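Local coordinates for phosphoribosylaminoimidazole-succinocarboxamide synthase (Ehrlichia chaffeensis str. Arkansas, PDB 3KRE), which catalyses the ATP-dependent joining of L-aspartate to carboxyaminoimidazole ribonucleotide, giving SAICAR in de novo purine biosynthesis, at residues V113-A118 and E140-N145; L177-I182 and F197-G202. All coordinates share one frame; numbering follows the deposited sequence.

Interaction 1 (V113-A118 and E140-N145); sequences VIRNLA and EFYYKN
Val113 and Glu140 form an antiparallel hydrogen-bonded pair, their CA atoms 5.1 Å apart, where strand segments 113-115 and 140-143 run at 153° to each other. Both bonds of the pair are present: Val113 N to Glu140 O and Glu140 N to Val113 O each measure 2.8 Å. The side chains of Val113 and Glu140 leave the same face of the sheet, and Arg115 and Tyr142 join them there.

Arg115 approaches Glu140 side-on and delivers two nitrogens to one oxygen. NE lies 2.7 Å from Glu140 OE1 and NH2 lies 3.0 Å from the same atom, a salt bridge with OE1 close to the guanidinium plane. Guanidinium and carboxylate stand nearly perpendicular, 85° apart, which excludes the coplanar two-oxygen pairing. Tyr142 OH donates a third hydrogen bond to Glu140 OE1 at 2.8 Å, from above the carboxylate plane, so three donors fix this oxygen and probably stabilise its negative charge. Val113 supplies the apolar part: its CG1 sits over the centre of the guanidinium face, while CG2, anti to the carbonyl carbon, meets Tyr142 CE2 obliquely at 3.7 Å.

The other carboxylate oxygen, Glu140 OE2, forms a salt bridge with Arg125 of helix 120-126, tying that helix to the face that carries Glu140 and Arg115. On the other face, Ile114 packs on strand 192-204 and Ser176, and Phe141 on Leu169 and Lys173. Strand 110-115 pairs with 133-143 on one side and with 192-204 on the other, with helix 166-189 behind them.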
# COMPACT_ATOMS: atom_id res chain seq x y z
N VAL A 113 7.93 4.55 0.88
CA VAL A 113 7.51 4.28 2.25
C VAL A 113 7.46 5.60 2.97
O VAL A 113 8.42 6.35 2.92
CB VAL A 113 8.45 3.29 2.99
CG1 VAL A 113 8.04 3.18 4.44
CG2 VAL A 113 8.44 1.90 2.29
N ILE A 114 6.31 5.89 3.58
CA ILE A 114 6.06 7.11 4.32
C ILE A 114 5.90 6.73 5.79
O ILE A 114 5.06 5.89 6.14
CB ILE A 114 4.79 7.85 3.81
CG1 ILE A 114 4.89 8.18 2.32
CG2 ILE A 114 4.64 9.14 4.56
CD1 ILE A 114 4.48 7.04 1.40
N ARG A 115 6.70 7.34 6.65
CA ARG A 115 6.70 7.00 8.10
C ARG A 115 6.33 8.20 8.96
O ARG A 115 6.96 9.28 8.87
CB ARG A 115 8.09 6.50 8.51
CG ARG A 115 8.70 5.41 7.62
CD ARG A 115 10.00 4.90 8.17
NE ARG A 115 10.59 3.90 7.29
CZ ARG A 115 10.30 2.60 7.31
NH1 ARG A 115 9.44 2.10 8.17
NH2 ARG A 115 10.92 1.79 6.47
N ASN A 116 5.33 7.98 9.83
CA ASN A 116 4.91 8.95 10.83
C ASN A 116 5.49 8.66 12.21
O ASN A 116 5.83 9.58 12.94
CB ASN A 116 3.39 9.03 10.89
CG ASN A 116 2.81 9.56 9.59
OD1 ASN A 116 3.25 10.58 9.10
ND2 ASN A 116 1.85 8.85 9.03
N LEU A 117 5.55 7.39 12.57
CA LEU A 117 6.25 6.92 13.75
C LEU A 117 7.27 5.87 13.31
O LEU A 117 7.16 5.28 12.24
CB LEU A 117 5.30 6.28 14.74
CG LEU A 117 3.94 6.93 15.05
CD1 LEU A 117 3.21 6.02 16.10
CD2 LEU A 117 4.07 8.36 15.54
N ALA A 118 8.27 5.64 14.15
CA ALA A 118 9.25 4.59 13.92
C ALA A 118 8.61 3.23 14.10
O ALA A 118 7.91 2.99 15.08
CB ALA A 118 10.39 4.70 14.92
N GLU A 140 11.04 7.24 2.53
CA GLU A 140 12.16 6.43 2.04
C GLU A 140 11.75 5.69 0.76
O GLU A 140 10.60 5.25 0.63
CB GLU A 140 12.56 5.43 3.10
CG GLU A 140 13.14 5.99 4.43
CD GLU A 140 13.53 4.90 5.41
OE1 GLU A 140 12.74 3.96 5.58
OE2 GLU A 140 14.63 4.98 6.01
N PHE A 141 12.71 5.55 -0.16
CA PHE A 141 12.48 4.88 -1.44
C PHE A 141 13.19 3.54 -1.50
O PHE A 141 14.32 3.43 -1.04
CB PHE A 141 13.01 5.75 -2.58
CG PHE A 141 12.29 7.04 -2.72
CD1 PHE A 141 11.02 7.08 -3.28
CD2 PHE A 141 12.88 8.24 -2.30
CE1 PHE A 141 10.36 8.28 -3.45
CE2 PHE A 141 12.19 9.46 -2.44
CZ PHE A 141 10.93 9.48 -3.02
N TYR A 142 12.52 2.53 -2.08
CA TYR A 142 13.13 1.22 -2.27
C TYR A 142 12.94 0.76 -3.70
O TYR A 142 11.92 1.02 -4.30
CB TYR A 142 12.54 0.19 -1.31
CG TYR A 142 12.73 0.56 0.13
CD1 TYR A 142 13.76 0.00 0.86
CD2 TYR A 142 11.90 1.50 0.75
CE1 TYR A 142 13.96 0.34 2.16
CE2 TYR A 142 12.09 1.86 2.05
CZ TYR A 142 13.13 1.26 2.77
OH TYR A 142 13.34 1.61 4.09
N TYR A 143 13.95 0.11 -4.24
CA TYR A 143 13.84 -0.55 -5.52
C TYR A 143 13.07 -1.88 -5.34
O TYR A 143 13.48 -2.71 -4.52
CB TYR A 143 15.25 -0.84 -6.01
CG TYR A 143 15.32 -1.62 -7.31
CD1 TYR A 143 14.52 -1.27 -8.39
CD2 TYR A 143 16.25 -2.65 -7.48
CE1 TYR A 143 14.60 -1.95 -9.60
CE2 TYR A 143 16.33 -3.33 -8.67
CZ TYR A 143 15.50 -2.97 -9.72
OH TYR A 143 15.56 -3.62 -10.94
N LYS A 144 11.98 -2.08 -6.08
CA LYS A 144 11.17 -3.28 -5.90
C LYS A 144 11.82 -4.44 -6.67
O LYS A 144 11.82 -4.47 -7.90
CB LYS A 144 9.70 -3.06 -6.31
CG LYS A 144 8.75 -4.10 -5.64
CD LYS A 144 7.25 -3.88 -5.92
CE LYS A 144 6.39 -4.83 -5.06
NZ LYS A 144 4.92 -4.80 -5.41
N ASN A 145 12.41 -5.36 -5.91
CA ASN A 145 13.16 -6.49 -6.48
C ASN A 145 13.31 -7.56 -5.43
O ASN A 145 14.00 -7.36 -4.41
CB ASN A 145 14.53 -6.03 -7.00
CG ASN A 145 15.26 -7.10 -7.80
OD1 ASN A 145 15.74 -8.08 -7.25
ND2 ASN A 145 15.37 -6.89 -9.11

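Interaction 2 (L177-I182 and F197-G202); sequences LKINNI and FKLEFG
Ile179 faces the strand from helix 166-189 and divides its two branches among three side chains. CG2, anti to the backbone N, reaches the Phe197 ring obliquely, 3.8 Å from CE1. The longer branch goes the other way along the strand: CD1 meets Leu199 CD1 at 3.8 Å, the two methyl ends meeting head-on. The same Ile179 methyl approaches Phe201 CZ at 4.1 Å, a looser, oblique contact. Phe197, Leu199 and Phe201 are alternate residues, so their side chains share the helix-facing side of the strand and Ile179 spans all three.

Asn180, the next residue on the helix, lies against the CE2-CZ edge of Phe197, next to the CE1 met by Ile179. The ring is carried there by a chi1 of 64°, with CG between the backbone N and the carbonyl carbon. Asn180 CB lies in the ring plane at this edge, and OD1 is 3.4 Å from Phe197 CE2, also near the plane; amide and ring planes are inclined by 36°. An amide oxygen at a ring edge faces the slightly positive C-H rim, probably a mildly favourable polar contact. The buried OD1 probably also accepts a hydrogen bond from Asn116, its stronger partner. Phe197 CZ also reaches the helix backbone, 3.6 Å from Asn180 CA.

The axes of the segments 177-182 (helix) and 197-199 (strand) come within 10.7 Å, their N-to-C directions 136° apart, a spacing filled by the side chains that the helix and the strand direct at each other. All five touching residues are buried. The arrangement is helix-on-sheet packing of an alpha+beta fold, as in the SAICAR synthetase family: helix 166-189 lies against the antiparallel sheet, and the chain turns back from it into strand 192-204.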
# COMPACT_ATOMS: atom_id res chain seq x y z
N LEU A 177 3.08 12.79 0.50
CA LEU A 177 2.75 13.55 1.69
C LEU A 177 1.26 13.96 1.73
O LEU A 177 0.65 13.99 2.81
CB LEU A 177 3.66 14.80 1.79
CG LEU A 177 5.13 14.44 2.00
CD1 LEU A 177 6.07 15.68 1.93
CD2 LEU A 177 5.26 13.69 3.37
N LYS A 178 0.68 14.29 0.59
CA LYS A 178 -0.75 14.64 0.53
C LYS A 178 -1.58 13.39 0.89
O LYS A 178 -2.52 13.48 1.70
CB LYS A 178 -1.13 15.18 -0.85
CG LYS A 178 -2.63 15.53 -1.05
CD LYS A 178 -2.90 16.31 -2.40
CE LYS A 178 -4.44 16.33 -2.74
NZ LYS A 178 -4.76 16.99 -4.04
N ILE A 179 -1.20 12.26 0.33
CA ILE A 179 -1.86 10.98 0.63
C ILE A 179 -1.73 10.69 2.12
O ILE A 179 -2.69 10.26 2.77
CB ILE A 179 -1.30 9.83 -0.27
CG1 ILE A 179 -1.75 10.04 -1.71
CG2 ILE A 179 -1.76 8.43 0.25
CD1 ILE A 179 -0.94 9.28 -2.78
N ASN A 180 -0.53 10.90 2.68
CA ASN A 180 -0.33 10.71 4.11
C ASN A 180 -1.30 11.59 4.90
O ASN A 180 -1.94 11.12 5.84
CB ASN A 180 1.12 11.03 4.49
CG ASN A 180 1.43 10.75 5.97
OD1 ASN A 180 0.92 9.80 6.57
ND2 ASN A 180 2.27 11.61 6.57
N ASN A 181 -1.42 12.86 4.54
CA ASN A 181 -2.34 13.74 5.27
C ASN A 181 -3.79 13.26 5.20
O ASN A 181 -4.46 13.21 6.21
CB ASN A 181 -2.29 15.15 4.74
CG ASN A 181 -0.99 15.84 5.05
OD1 ASN A 181 -0.29 15.46 5.99
ND2 ASN A 181 -0.67 16.90 4.29
N ILE A 182 -4.24 12.93 4.00
CA ILE A 182 -5.62 12.44 3.80
C ILE A 182 -5.91 11.16 4.57
O ILE A 182 -6.90 11.06 5.35
CB ILE A 182 -5.93 12.21 2.31
CG1 ILE A 182 -5.79 13.52 1.51
CG2 ILE A 182 -7.33 11.60 2.18
CD1 ILE A 182 -5.60 13.27 -0.01
N PHE A 197 3.22 3.61 5.88
CA PHE A 197 2.61 2.89 4.77
C PHE A 197 3.48 2.94 3.53
O PHE A 197 4.42 3.71 3.48
CB PHE A 197 1.20 3.42 4.47
CG PHE A 197 1.16 4.85 4.00
CD1 PHE A 197 0.92 5.14 2.67
CD2 PHE A 197 1.31 5.88 4.88
CE1 PHE A 197 0.85 6.46 2.24
CE2 PHE A 197 1.23 7.22 4.45
CZ PHE A 197 1.01 7.49 3.13
N LYS A 198 3.20 2.04 2.58
CA LYS A 198 3.95 1.89 1.35
C LYS A 198 3.01 2.15 0.19
O LYS A 198 1.88 1.64 0.15
CB LYS A 198 4.54 0.47 1.25
CG LYS A 198 5.37 0.15 -0.02
CD LYS A 198 4.54 -0.29 -1.23
CE LYS A 198 4.14 -1.79 -1.23
NZ LYS A 198 2.87 -1.89 -2.01
N LEU A 199 3.50 2.92 -0.78
CA LEU A 199 2.80 3.23 -2.02
C LEU A 199 3.60 2.76 -3.22
O LEU A 199 4.84 2.72 -3.18
CB LEU A 199 2.62 4.74 -2.17
CG LEU A 199 1.84 5.44 -1.07
CD1 LEU A 199 1.79 6.96 -1.38
CD2 LEU A 199 0.41 4.81 -0.92
N GLU A 200 2.90 2.43 -4.30
CA GLU A 200 3.49 2.22 -5.61
C GLU A 200 2.70 3.00 -6.62
O GLU A 200 1.47 3.12 -6.50
CB GLU A 200 3.43 0.72 -6.00
CG GLU A 200 4.31 -0.12 -5.11
CD GLU A 200 4.23 -1.59 -5.46
OE1 GLU A 200 4.05 -1.93 -6.65
OE2 GLU A 200 4.40 -2.40 -4.53
N PHE A 201 3.41 3.50 -7.62
CA PHE A 201 2.78 4.29 -8.66
C PHE A 201 3.10 3.68 -10.01
O PHE A 201 4.11 3.00 -10.17
CB PHE A 201 3.34 5.70 -8.63
CG PHE A 201 2.90 6.53 -7.41
CD1 PHE A 201 1.84 7.42 -7.48
CD2 PHE A 201 3.60 6.43 -6.21
CE1 PHE A 201 1.47 8.17 -6.34
CE2 PHE A 201 3.20 7.18 -5.09
CZ PHE A 201 2.18 8.05 -5.18
N GLY A 202 2.28 4.01 -11.00
CA GLY A 202 2.53 3.61 -12.37
C GLY A 202 2.11 4.71 -13.33
O GLY A 202 1.61 5.75 -12.91

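Interactions 1 and 2 have centres about 10 Å apart and follow one another along the chain, the first closing before the second opens. They share one antiparallel sheet: strand 110-115 pairs with 133-143 in interaction 1 and with 192-204, the strand of interaction 2, on its other side. Two polar links join them directly, a salt bridge from Lys144 NZ to Glu200 OE2 at 2.6 Å and the tie between the side chains of Asn116 and Asn180. Ile114 CG2 adds packing against Asn180 CG. Strand pairing and helix packing therefore form one continuous piece of the SAICAR synthetase fold.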